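PDB 4XGU: putative pachytene checkpoint protein 2 from Caenorhabditis elegans, which binds and probably hydrolyses ATP as a protein-remodelling AAA+ ATPase of the PCH2 subfamily, and probably serves chromosome recombination in meiosis. Local coordinates for residues F325-M330 with Q377-L382; Y395-E400 with V416-S421; L139-N144 with T186-G191. All coordinates share one frame; numbering follows the deposited sequence.

Interaction 1. Residues F325-M330 with Q377-L382; sequences FARYSM and QEARGL. With ADP (adenosine-5'-diphosphate), chain H.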
loop_
_atom_site.group_PDB
_atom_site.type_symbol
_atom_site.label_atom_id
_atom_site.label_comp_id
_atom_site.label_asym_id
_atom_site.label_seq_id
_atom_site.Cartn_x
_atom_site.Cartn_y
_atom_site.Cartn_z
ATOM N N PHE B 325 -44.848 14.607 2.702
ATOM C CA PHE B 325 -45.519 15.798 2.191
ATOM C C PHE B 325 -44.975 16.192 0.823
ATOM O O PHE B 325 -45.728 16.603 -0.059
ATOM C CB PHE B 325 -45.368 16.965 3.169
ATOM C CG PHE B 325 -45.746 18.300 2.585
ATOM C CD1 PHE B 325 -47.057 18.732 2.606
ATOM C CD2 PHE B 325 -44.784 19.126 2.019
ATOM C CE1 PHE B 325 -47.404 19.957 2.071
ATOM C CE2 PHE B 325 -45.127 20.352 1.483
ATOM C CZ PHE B 325 -46.437 20.769 1.509
ATOM N N ALA B 326 -43.662 16.081 0.657
ATOM C CA ALA B 326 -43.021 16.448 -0.598
ATOM C C ALA B 326 -43.381 15.457 -1.701
ATOM O O ALA B 326 -43.587 15.847 -2.852
ATOM C CB ALA B 326 -41.515 16.525 -0.424
ATOM N N ARG B 327 -43.459 14.178 -1.343
ATOM C CA ARG B 327 -43.835 13.140 -2.298
ATOM C C ARG B 327 -45.216 13.411 -2.877
ATOM O O ARG B 327 -45.420 13.301 -4.086
ATOM C CB ARG B 327 -43.804 11.758 -1.644
ATOM C CG ARG B 327 -42.430 11.114 -1.596
ATOM C CD ARG B 327 -42.469 9.812 -0.809
ATOM N NE ARG B 327 -42.431 10.031 0.635
ATOM C CZ ARG B 327 -41.375 9.773 1.400
ATOM N NH1 ARG B 327 -40.271 9.272 0.859
ATOM N NH2 ARG B 327 -41.421 10.006 2.706
ATOM N N TYR B 328 -46.159 13.769 -2.010
ATOM C CA TYR B 328 -47.511 14.106 -2.442
ATOM C C TYR B 328 -47.484 15.264 -3.433
ATOM O O TYR B 328 -48.165 15.235 -4.458
ATOM C CB TYR B 328 -48.397 14.462 -1.239
ATOM C CG TYR B 328 -49.736 15.060 -1.619
ATOM C CD1 TYR B 328 -49.873 16.427 -1.838
ATOM C CD2 TYR B 328 -50.864 14.260 -1.756
ATOM C CE1 TYR B 328 -51.087 16.975 -2.195
ATOM C CE2 TYR B 328 -52.087 14.804 -2.106
ATOM C CZ TYR B 328 -52.191 16.161 -2.326
ATOM O OH TYR B 328 -53.402 16.707 -2.677
ATOM N N SER B 329 -46.698 16.284 -3.103
ATOM C CA SER B 329 -46.600 17.487 -3.918
ATOM C C SER B 329 -46.145 17.166 -5.336
ATOM O O SER B 329 -46.639 17.744 -6.302
ATOM C CB SER B 329 -45.638 18.485 -3.273
ATOM O OG SER B 329 -45.992 18.737 -1.925
ATOM N N MET B 330 -45.203 16.237 -5.454
ATOM C CA MET B 330 -44.712 15.814 -6.758
ATOM C C MET B 330 -45.780 15.042 -7.522
ATOM O O MET B 330 -45.997 15.275 -8.711
ATOM C CB MET B 330 -43.459 14.956 -6.607
ATOM C CG MET B 330 -42.315 15.654 -5.903
ATOM S SD MET B 330 -40.905 14.558 -5.707
ATOM C CE MET B 330 -39.754 15.634 -4.858
ATOM N N GLN B 377 -47.530 7.651 1.002
ATOM C CA GLN B 377 -47.094 6.830 2.126
ATOM C C GLN B 377 -46.534 5.494 1.649
ATOM O O GLN B 377 -45.661 4.912 2.293
ATOM C CB GLN B 377 -48.246 6.589 3.103
ATOM C CG GLN B 377 -48.438 7.682 4.142
ATOM C CD GLN B 377 -49.471 7.304 5.188
ATOM O OE1 GLN B 377 -50.352 6.481 4.937
ATOM N NE2 GLN B 377 -49.360 7.898 6.369
ATOM N N GLU B 378 -47.041 5.010 0.519
ATOM C CA GLU B 378 -46.586 3.739 -0.029
ATOM C C GLU B 378 -45.314 3.918 -0.849
ATOM O O GLU B 378 -44.627 2.947 -1.153
ATOM C CB GLU B 378 -47.675 3.093 -0.894
ATOM C CG GLU B 378 -49.060 3.006 -0.255
ATOM C CD GLU B 378 -49.147 1.989 0.871
ATOM O OE1 GLU B 378 -48.111 1.396 1.239
ATOM O OE2 GLU B 378 -50.263 1.778 1.393
ATOM N N ALA B 379 -45.001 5.162 -1.197
ATOM C CA ALA B 379 -43.863 5.455 -2.064
ATOM C C ALA B 379 -42.677 6.016 -1.290
ATOM O O ALA B 379 -41.998 6.925 -1.763
ATOM C CB ALA B 379 -44.277 6.429 -3.156
ATOM N N ARG B 380 -42.422 5.466 -0.108
ATOM C CA ARG B 380 -41.378 5.991 0.765
ATOM C C ARG B 380 -39.968 5.751 0.228
ATOM O O ARG B 380 -39.085 6.594 0.391
ATOM C CB ARG B 380 -41.515 5.391 2.165
ATOM C CG ARG B 380 -42.661 5.989 2.964
ATOM C CD ARG B 380 -42.696 5.475 4.394
ATOM N NE ARG B 380 -43.563 6.301 5.232
ATOM C CZ ARG B 380 -44.284 5.839 6.248
ATOM N NH1 ARG B 380 -44.251 4.550 6.556
ATOM N NH2 ARG B 380 -45.043 6.667 6.953
ATOM N N GLY B 381 -39.757 4.609 -0.416
ATOM C CA GLY B 381 -38.441 4.258 -0.922
ATOM C C GLY B 381 -38.021 5.004 -2.178
ATOM O O GLY B 381 -36.829 5.169 -2.439
ATOM N N LEU B 382 -39.002 5.458 -2.955
ATOM C CA LEU B 382 -38.742 6.102 -4.242
ATOM C C LEU B 382 -38.040 7.452 -4.113
ATOM O O LEU B 382 -38.321 8.227 -3.200
ATOM C CB LEU B 382 -40.052 6.284 -5.009
ATOM C CG LEU B 382 -40.805 4.995 -5.333
ATOM C CD1 LEU B 382 -42.061 5.296 -6.129
ATOM C CD2 LEU B 382 -39.902 4.042 -6.091
HETATM P PB ADP H . -29.058 14.820 -8.850
HETATM O O1B ADP H . -29.507 14.564 -7.433
HETATM O O2B ADP H . -28.349 16.139 -9.035
HETATM O O3B ADP H . -28.360 13.647 -9.504
HETATM P PA ADP H . -30.586 15.960 -10.936
HETATM O O1A ADP H . -30.516 17.386 -10.445
HETATM O O2A ADP H . -29.635 15.478 -12.008
HETATM O O3A ADP H . -30.447 14.980 -9.660
HETATM O "O5'" ADP H . -32.084 15.721 -11.471
HETATM C "C5'" ADP H . -32.915 14.691 -10.946
HETATM C "C4'" ADP H . -34.246 14.714 -11.687
HETATM O "O4'" ADP H . -35.285 14.256 -10.819
HETATM C "C3'" ADP H . -34.611 16.119 -12.135
HETATM O "O3'" ADP H . -34.521 16.224 -13.558
HETATM C "C2'" ADP H . -36.038 16.342 -11.677
HETATM O "O2'" ADP H . -36.921 16.286 -12.802
HETATM C "C1'" ADP H . -36.351 15.202 -10.720
HETATM N N9 ADP H . -36.357 15.729 -9.332
HETATM C C8 ADP H . -35.465 15.401 -8.378
HETATM N N7 ADP H . -35.726 16.042 -7.210
HETATM C C5 ADP H . -36.812 16.807 -7.411
HETATM C C6 ADP H . -37.617 17.739 -6.592
HETATM N N6 ADP H . -37.295 17.977 -5.298
HETATM N N1 ADP H . -38.676 18.337 -7.177
HETATM C C2 ADP H . -39.000 18.102 -8.464
HETATM N N3 ADP H . -38.314 17.268 -9.268
HETATM C C4 ADP H . -37.228 16.599 -8.809
#

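Interaction 2. Residues Y395-E400 with V416-S421; sequences YSKSPE and VKERLS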
loop_
_atom_site.group_PDB
_atom_site.type_symbol
_atom_site.label_atom_id
_atom_site.label_comp_id
_atom_site.label_asym_id
_atom_site.label_seq_id
_atom_site.Cartn_x
_atom_site.Cartn_y
_atom_site.Cartn_z
ATOM N N TYR B 395 -49.040 5.807 -17.721
ATOM C CA TYR B 395 -49.656 6.025 -19.025
ATOM C C TYR B 395 -49.696 4.749 -19.860
ATOM O O TYR B 395 -50.663 4.497 -20.581
ATOM C CB TYR B 395 -48.900 7.114 -19.786
ATOM C CG TYR B 395 -49.713 7.789 -20.865
ATOM C CD1 TYR B 395 -51.088 7.617 -20.933
ATOM C CD2 TYR B 395 -49.104 8.596 -21.817
ATOM C CE1 TYR B 395 -51.835 8.232 -21.916
ATOM C CE2 TYR B 395 -49.842 9.217 -22.805
ATOM C CZ TYR B 395 -51.207 9.031 -22.849
ATOM O OH TYR B 395 -51.950 9.646 -23.833
ATOM N N SER B 396 -48.641 3.947 -19.763
ATOM C CA SER B 396 -48.538 2.718 -20.544
ATOM C C SER B 396 -49.510 1.649 -20.051
ATOM O O SER B 396 -50.021 0.853 -20.840
ATOM C CB SER B 396 -47.107 2.180 -20.505
ATOM O OG SER B 396 -46.745 1.799 -19.190
ATOM N N LYS B 397 -49.759 1.634 -18.746
ATOM C CA LYS B 397 -50.670 0.663 -18.148
ATOM C C LYS B 397 -52.122 0.902 -18.557
ATOM O O LYS B 397 -52.884 -0.048 -18.751
ATOM C CB LYS B 397 -50.559 0.691 -16.622
ATOM C CG LYS B 397 -49.252 0.154 -16.076
ATOM C CD LYS B 397 -49.382 -0.181 -14.600
ATOM C CE LYS B 397 -48.178 -0.961 -14.101
ATOM N NZ LYS B 397 -48.583 -2.053 -13.172
ATOM N N SER B 398 -52.502 2.168 -18.684
ATOM C CA SER B 398 -53.883 2.519 -18.998
ATOM C C SER B 398 -54.276 2.070 -20.397
ATOM O O SER B 398 -53.629 2.445 -21.377
ATOM C CB SER B 398 -54.101 4.026 -18.872
ATOM O OG SER B 398 -53.579 4.703 -20.001
ATOM N N PRO B 399 -55.341 1.260 -20.492
ATOM C CA PRO B 399 -55.896 0.896 -21.799
ATOM C C PRO B 399 -56.404 2.131 -22.532
ATOM O O PRO B 399 -55.921 2.448 -23.619
ATOM C CB PRO B 399 -57.051 -0.049 -21.446
ATOM C CG PRO B 399 -56.728 -0.557 -20.078
ATOM C CD PRO B 399 -56.040 0.581 -19.388
ATOM N N GLU B 400 -57.357 2.828 -21.919
ATOM C CA GLU B 400 -57.967 4.014 -22.513
ATOM C C GLU B 400 -56.935 5.071 -22.899
ATOM O O GLU B 400 -55.863 5.163 -22.297
ATOM C CB GLU B 400 -58.991 4.624 -21.550
ATOM C CG GLU B 400 -60.211 3.752 -21.267
ATOM C CD GLU B 400 -59.952 2.673 -20.230
ATOM O OE1 GLU B 400 -58.775 2.438 -19.880
ATOM O OE2 GLU B 400 -60.932 2.058 -19.760
ATOM N N VAL B 416 -46.323 2.568 -8.387
ATOM C CA VAL B 416 -45.483 2.740 -7.205
ATOM C C VAL B 416 -45.026 1.392 -6.660
ATOM O O VAL B 416 -43.836 1.180 -6.423
ATOM C CB VAL B 416 -46.222 3.508 -6.089
ATOM C CG1 VAL B 416 -45.455 3.411 -4.779
ATOM C CG2 VAL B 416 -46.430 4.963 -6.483
ATOM N N LYS B 417 -45.979 0.485 -6.475
ATOM C CA LYS B 417 -45.687 -0.855 -5.981
ATOM C C LYS B 417 -44.764 -1.611 -6.929
ATOM O O LYS B 417 -43.867 -2.332 -6.493
ATOM C CB LYS B 417 -46.983 -1.640 -5.776
ATOM C CG LYS B 417 -47.328 -1.885 -4.319
ATOM C CD LYS B 417 -48.827 -1.832 -4.092
ATOM C CE LYS B 417 -49.174 -2.209 -2.664
ATOM N NZ LYS B 417 -50.621 -2.012 -2.379
ATOM N N GLU B 418 -44.988 -1.437 -8.226
ATOM C CA GLU B 418 -44.181 -2.111 -9.231
ATOM C C GLU B 418 -42.763 -1.557 -9.230
ATOM O O GLU B 418 -41.794 -2.291 -9.420
ATOM C CB GLU B 418 -44.811 -1.960 -10.618
ATOM C CG GLU B 418 -44.388 -3.029 -11.609
ATOM C CD GLU B 418 -44.860 -2.735 -13.019
ATOM O OE1 GLU B 418 -44.133 -2.033 -13.752
ATOM O OE2 GLU B 418 -45.956 -3.205 -13.394
ATOM N N ARG B 419 -42.649 -0.254 -9.000
ATOM C CA ARG B 419 -41.357 0.418 -9.025
ATOM C C ARG B 419 -40.517 0.055 -7.802
ATOM O O ARG B 419 -39.288 0.027 -7.870
ATOM C CB ARG B 419 -41.554 1.932 -9.108
ATOM C CG ARG B 419 -40.313 2.711 -9.501
ATOM C CD ARG B 419 -39.730 2.204 -10.810
ATOM N NE ARG B 419 -38.939 3.231 -11.485
ATOM C CZ ARG B 419 -37.687 3.547 -11.168
ATOM N NH1 ARG B 419 -37.069 2.917 -10.176
ATOM N NH2 ARG B 419 -37.053 4.498 -11.841
ATOM N N LEU B 420 -41.183 -0.230 -6.687
ATOM C CA LEU B 420 -40.491 -0.575 -5.446
ATOM C C LEU B 420 -39.904 -1.982 -5.477
ATOM O O LEU B 420 -38.873 -2.245 -4.857
ATOM C CB LEU B 420 -41.441 -0.444 -4.256
ATOM C CG LEU B 420 -41.858 0.972 -3.866
ATOM C CD1 LEU B 420 -42.971 0.908 -2.841
ATOM C CD2 LEU B 420 -40.673 1.758 -3.323
ATOM N N SER B 421 -40.568 -2.883 -6.195
ATOM C CA SER B 421 -40.140 -4.277 -6.270
ATOM C C SER B 421 -38.782 -4.421 -6.951
ATOM O O SER B 421 -38.601 -4.007 -8.096
ATOM C CB SER B 421 -41.186 -5.115 -7.008
ATOM O OG SER B 421 -41.405 -4.619 -8.317
#

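Interaction 3. Residues L139-N144 with T186-G191; sequences LIYDSN and TSLCKG. With ADP (adenosine-5'-diphosphate), chain H.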
loop_
_atom_site.group_PDB
_atom_site.type_symbol
_atom_site.label_atom_id
_atom_site.label_comp_id
_atom_site.label_asym_id
_atom_site.label_seq_id
_atom_site.Cartn_x
_atom_site.Cartn_y
_atom_site.Cartn_z
ATOM N N LEU B 139 -39.043 22.621 -8.837
ATOM C CA LEU B 139 -38.300 21.964 -7.772
ATOM C C LEU B 139 -39.103 22.032 -6.477
ATOM O O LEU B 139 -39.498 23.116 -6.039
ATOM C CB LEU B 139 -36.920 22.603 -7.595
ATOM C CG LEU B 139 -35.910 22.277 -8.697
ATOM C CD1 LEU B 139 -34.615 23.041 -8.500
ATOM C CD2 LEU B 139 -35.646 20.788 -8.738
ATOM N N ILE B 140 -39.342 20.872 -5.870
ATOM C CA ILE B 140 -40.208 20.782 -4.696
ATOM C C ILE B 140 -39.499 20.264 -3.448
ATOM O O ILE B 140 -39.019 19.131 -3.418
ATOM C CB ILE B 140 -41.410 19.866 -4.962
ATOM C CG1 ILE B 140 -42.164 20.323 -6.210
ATOM C CG2 ILE B 140 -42.326 19.838 -3.752
ATOM C CD1 ILE B 140 -43.363 19.460 -6.544
ATOM N N TYR B 141 -39.456 21.096 -2.414
ATOM C CA TYR B 141 -38.867 20.708 -1.141
ATOM C C TYR B 141 -39.766 21.147 0.008
ATOM O O TYR B 141 -40.578 22.060 -0.144
ATOM C CB TYR B 141 -37.468 21.306 -0.984
ATOM C CG TYR B 141 -36.468 20.794 -2.000
ATOM C CD1 TYR B 141 -35.902 19.534 -1.870
ATOM C CD2 TYR B 141 -36.087 21.573 -3.085
ATOM C CE1 TYR B 141 -34.991 19.060 -2.792
ATOM C CE2 TYR B 141 -35.174 21.108 -4.014
ATOM C CZ TYR B 141 -34.629 19.851 -3.861
ATOM O OH TYR B 141 -33.717 19.381 -4.779
ATOM N N ASP B 142 -39.613 20.493 1.154
ATOM C CA ASP B 142 -40.472 20.742 2.306
ATOM C C ASP B 142 -39.714 21.458 3.422
ATOM O O ASP B 142 -40.271 21.756 4.478
ATOM C CB ASP B 142 -41.052 19.417 2.816
ATOM C CG ASP B 142 -42.098 19.609 3.896
ATOM O OD1 ASP B 142 -42.786 20.653 3.883
ATOM O OD2 ASP B 142 -42.228 18.715 4.759
ATOM N N SER B 143 -38.443 21.753 3.177
ATOM C CA SER B 143 -37.570 22.252 4.232
ATOM C C SER B 143 -37.174 23.713 4.064
ATOM O O SER B 143 -36.267 24.189 4.750
ATOM C CB SER B 143 -36.307 21.393 4.307
ATOM O OG SER B 143 -35.632 21.384 3.061
ATOM N N ASN B 144 -37.848 24.416 3.160
ATOM C CA ASN B 144 -37.487 25.793 2.819
ATOM C C ASN B 144 -36.039 25.880 2.332
ATOM O O ASN B 144 -35.395 26.924 2.430
ATOM C CB ASN B 144 -37.710 26.724 4.015
ATOM C CG ASN B 144 -38.013 28.151 3.596
ATOM O OD1 ASN B 144 -37.307 29.086 3.972
ATOM N ND2 ASN B 144 -39.067 28.323 2.804
ATOM N N THR B 186 -28.291 18.853 -8.950
ATOM C CA THR B 186 -27.882 19.492 -10.191
ATOM C C THR B 186 -28.914 20.524 -10.621
ATOM O O THR B 186 -28.564 21.648 -10.978
ATOM C CB THR B 186 -27.690 18.464 -11.322
ATOM O OG1 THR B 186 -26.746 17.466 -10.911
ATOM C CG2 THR B 186 -27.184 19.149 -12.582
ATOM N N SER B 187 -30.187 20.139 -10.566
ATOM C CA SER B 187 -31.282 21.032 -10.940
ATOM C C SER B 187 -31.281 22.298 -10.093
ATOM O O SER B 187 -31.559 23.387 -10.595
ATOM C CB SER B 187 -32.627 20.314 -10.814
ATOM O OG SER B 187 -32.751 19.286 -11.782
ATOM N N LEU B 188 -30.966 22.149 -8.809
ATOM C CA LEU B 188 -30.825 23.296 -7.918
ATOM C C LEU B 188 -29.743 24.246 -8.420
ATOM O O LEU B 188 -29.946 25.457 -8.478
ATOM C CB LEU B 188 -30.495 22.843 -6.495
ATOM C CG LEU B 188 -31.643 22.318 -5.634
ATOM C CD1 LEU B 188 -31.127 21.901 -4.267
ATOM C CD2 LEU B 188 -32.725 23.375 -5.493
ATOM N N CYS B 189 -28.594 23.687 -8.784
ATOM C CA CYS B 189 -27.478 24.486 -9.275
ATOM C C CYS B 189 -27.823 25.199 -10.576
ATOM O O CYS B 189 -27.472 26.363 -10.760
ATOM C CB CYS B 189 -26.242 23.612 -9.478
ATOM S SG CYS B 189 -25.485 23.035 -7.949
ATOM N N LYS B 190 -28.501 24.494 -11.476
ATOM C CA LYS B 190 -28.908 25.079 -12.746
ATOM C C LYS B 190 -29.835 26.263 -12.499
ATOM O O LYS B 190 -29.572 27.379 -12.950
ATOM C CB LYS B 190 -29.610 24.045 -13.630
ATOM C CG LYS B 190 -28.847 22.753 -13.868
ATOM C CD LYS B 190 -27.753 22.919 -14.902
ATOM C CE LYS B 190 -27.439 21.597 -15.596
ATOM N NZ LYS B 190 -28.612 21.063 -16.349
ATOM N N GLY B 191 -30.916 26.011 -11.767
ATOM C CA GLY B 191 -31.927 27.023 -11.518
ATOM C C GLY B 191 -31.398 28.199 -10.727
ATOM O O GLY B 191 -31.794 29.345 -10.960
HETATM P PB ADP H . -29.058 14.820 -8.850
HETATM O O1B ADP H . -29.507 14.564 -7.433
HETATM O O2B ADP H . -28.349 16.139 -9.035
HETATM O O3B ADP H . -28.360 13.647 -9.504
HETATM P PA ADP H . -30.586 15.960 -10.936
HETATM O O1A ADP H . -30.516 17.386 -10.445
HETATM O O2A ADP H . -29.635 15.478 -12.008
HETATM O O3A ADP H . -30.447 14.980 -9.660
HETATM O "O5'" ADP H . -32.084 15.721 -11.471
HETATM C "C5'" ADP H . -32.915 14.691 -10.946
HETATM C "C4'" ADP H . -34.246 14.714 -11.687
HETATM O "O4'" ADP H . -35.285 14.256 -10.819
HETATM C "C3'" ADP H . -34.611 16.119 -12.135
HETATM O "O3'" ADP H . -34.521 16.224 -13.558
HETATM C "C2'" ADP H . -36.038 16.342 -11.677
HETATM O "O2'" ADP H . -36.921 16.286 -12.802
HETATM C "C1'" ADP H . -36.351 15.202 -10.720
HETATM N N9 ADP H . -36.357 15.729 -9.332
HETATM C C8 ADP H . -35.465 15.401 -8.378
HETATM N N7 ADP H . -35.726 16.042 -7.210
HETATM C C5 ADP H . -36.812 16.807 -7.411
HETATM C C6 ADP H . -37.617 17.739 -6.592
HETATM N N6 ADP H . -37.295 17.977 -5.298
HETATM N N1 ADP H . -38.676 18.337 -7.177
HETATM C C2 ADP H . -39.000 18.102 -8.464
HETATM N N3 ADP H . -38.314 17.268 -9.268
HETATM C C4 ADP H . -37.228 16.599 -8.809
#

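Interaction 1. Residues F325-M330 with Q377-L382
Arg327 reaches from its helix to the backbone of Ala379 and Arg380, and nearly the whole contact rests on this one long side chain. Its CG stands anti to the carbonyl carbon (chi1 -83°), which sends the chain across the gap; a bend at chi3 (-80°) then swings the guanidinium round. The methylene at the bend packs closely, with Arg327 CD only 3.1 Å from Ala379 O. Beyond it the guanidinium lays one face against Arg380, whose CA sits 3.4 Å above the plane and towards the rim. Arg327 NH1 comes within 3.0 Å of Arg380 O, but at an angle too poor for a hydrogen bond; the guanidinium is held instead by a salt bridge from Arg327 NH2 to Asp324, at the start of the same helix. Two parts of the AAA+ lid domain are joined in this way: helix 324-340, and the turn that leaves helix 367-378. An alanine in place of Arg327 would take away the whole guanidinium arm and is likely to leave Asp324 with only a long, weak pair to Arg380 and the turn at Ala379 poorly covered. Further along the same helix, Met330 runs out extended beyond CG to the nucleotide, where its CE lies 3.4 Å from N6 of ADP. Ile387 of helix 384-397 packs on both Arg327 and Met330, and Ala379 CB meets Val416 of helix 405-420.

Interaction 2. Residues Y395-E400 with V416-S421
Lys397 and Glu418 form a surface salt bridge that links helix 384-397 to helix 405-420, the last two helices of the AAA+ lid domain. The two side chains approach from opposite directions, and theirs is the sole contact between the segments, spanning backbones whose nearest CA atoms, those of Lys397 and Glu418, are 11.4 Å apart. Lys397 NZ donates to Glu418 OE2 over 2.9 Å, coming in from above the carboxylate plane, about 51° out of it. The carbon next to the ammonium packs against the same oxygen, Lys397 CE lying 3.2 Å from Glu418 OE2. Glu418 can span the gap because its CG is anti to the backbone N (chi1 -157°) and the chain stays extended beyond it, whereas Lys397 is bent at chi4 (-139°), which turns NZ to the oxygen. Farther out, Glu414 offers Lys397 a second, long and weak ion pair, and Leu393 packs beside Glu418. Elsewhere on segment 395-400 the second subunit packs close by: Tyr395 makes a cation-pi contact with Arg158 of that neighbouring chain. At the C-terminal end of helix 405-420, Ser421 OG donates to Glu418 O at 2.6 Å, from above the carbonyl plane.

Interaction 3. Residues L139-N144 with T186-G191
The loop of Leu139 to Asn144 passes beside helix 185-199 without a backbone bond to it, coming nearest where the CA atoms of Leu139 and Leu188 are 7.6 Å apart. The gap is filled by apolar side chains. Leu139 and Leu188 cross obliquely, Leu139 CD1 resting 3.6 Å from Leu188 CD2, while the other branch of Leu139, CD2, meets the CB of Ser187. Tyr141 comes at Leu188 from the opposite direction: its CE2 touches the same CD2 methyl, and its hydroxyl lies against CD1, so that one Leu188 methyl meets both loop residues. With CG anti to the carbonyl carbon (chi1 -64°), the Tyr141 ring is carried to the helix, and its OH is fixed by a hydrogen bond to Thr183 O. One ring face takes ADP N6, which lies 3.5 Å above the plane towards the rim. Between Leu139 and Tyr141 in sequence, the backbone of Ile140 bonds the adenine, its N donating to ADP N1 at 2.9 Å and its O accepting from ADP N6 at 2.8 Å, both nearly straight (161° and 157°). The helix holds the other end of the nucleotide. Thr186 grips O2B of ADP twice, through its N (2.7 Å) and through OG1, and Ser187 does the same to O1A, with N at 2.8 Å and OG at a longer 3.2 Å. Gly184 and Lys185 add further bonds to ADP. Amides at a helix start closing on phosphates are the hallmark of the P-loop (Walker A), to which Thr186 belongs; the loop 139-144 adds the adenine-binding side of this AAA+ nucleotide pocket.

Overall arrangement
Along the chain the three contacts come in series: interaction 3 closes first, then interaction 1, then interaction 2. Interaction 3 belongs to the nucleotide site, built partly from the start of helix 185-199, whereas interactions 1 and 2 lie in the lid domain. Centres are about 16 Å apart from 3 to 1 and again from 1 to 2, and about 27 Å from 3 to 2, which do not touch. Interaction 1 is the middle link: Ser329 packs on Ile140 and both contacts touch ADP, while its segment 377-382 meets Val416, Leu420 and Arg419 of helix 405-420. The nucleotide is thus connected through packed lid helices to the subunit interface beside interaction 2, consistent with nucleotide-dependent lid movement in AAA+ hexamers.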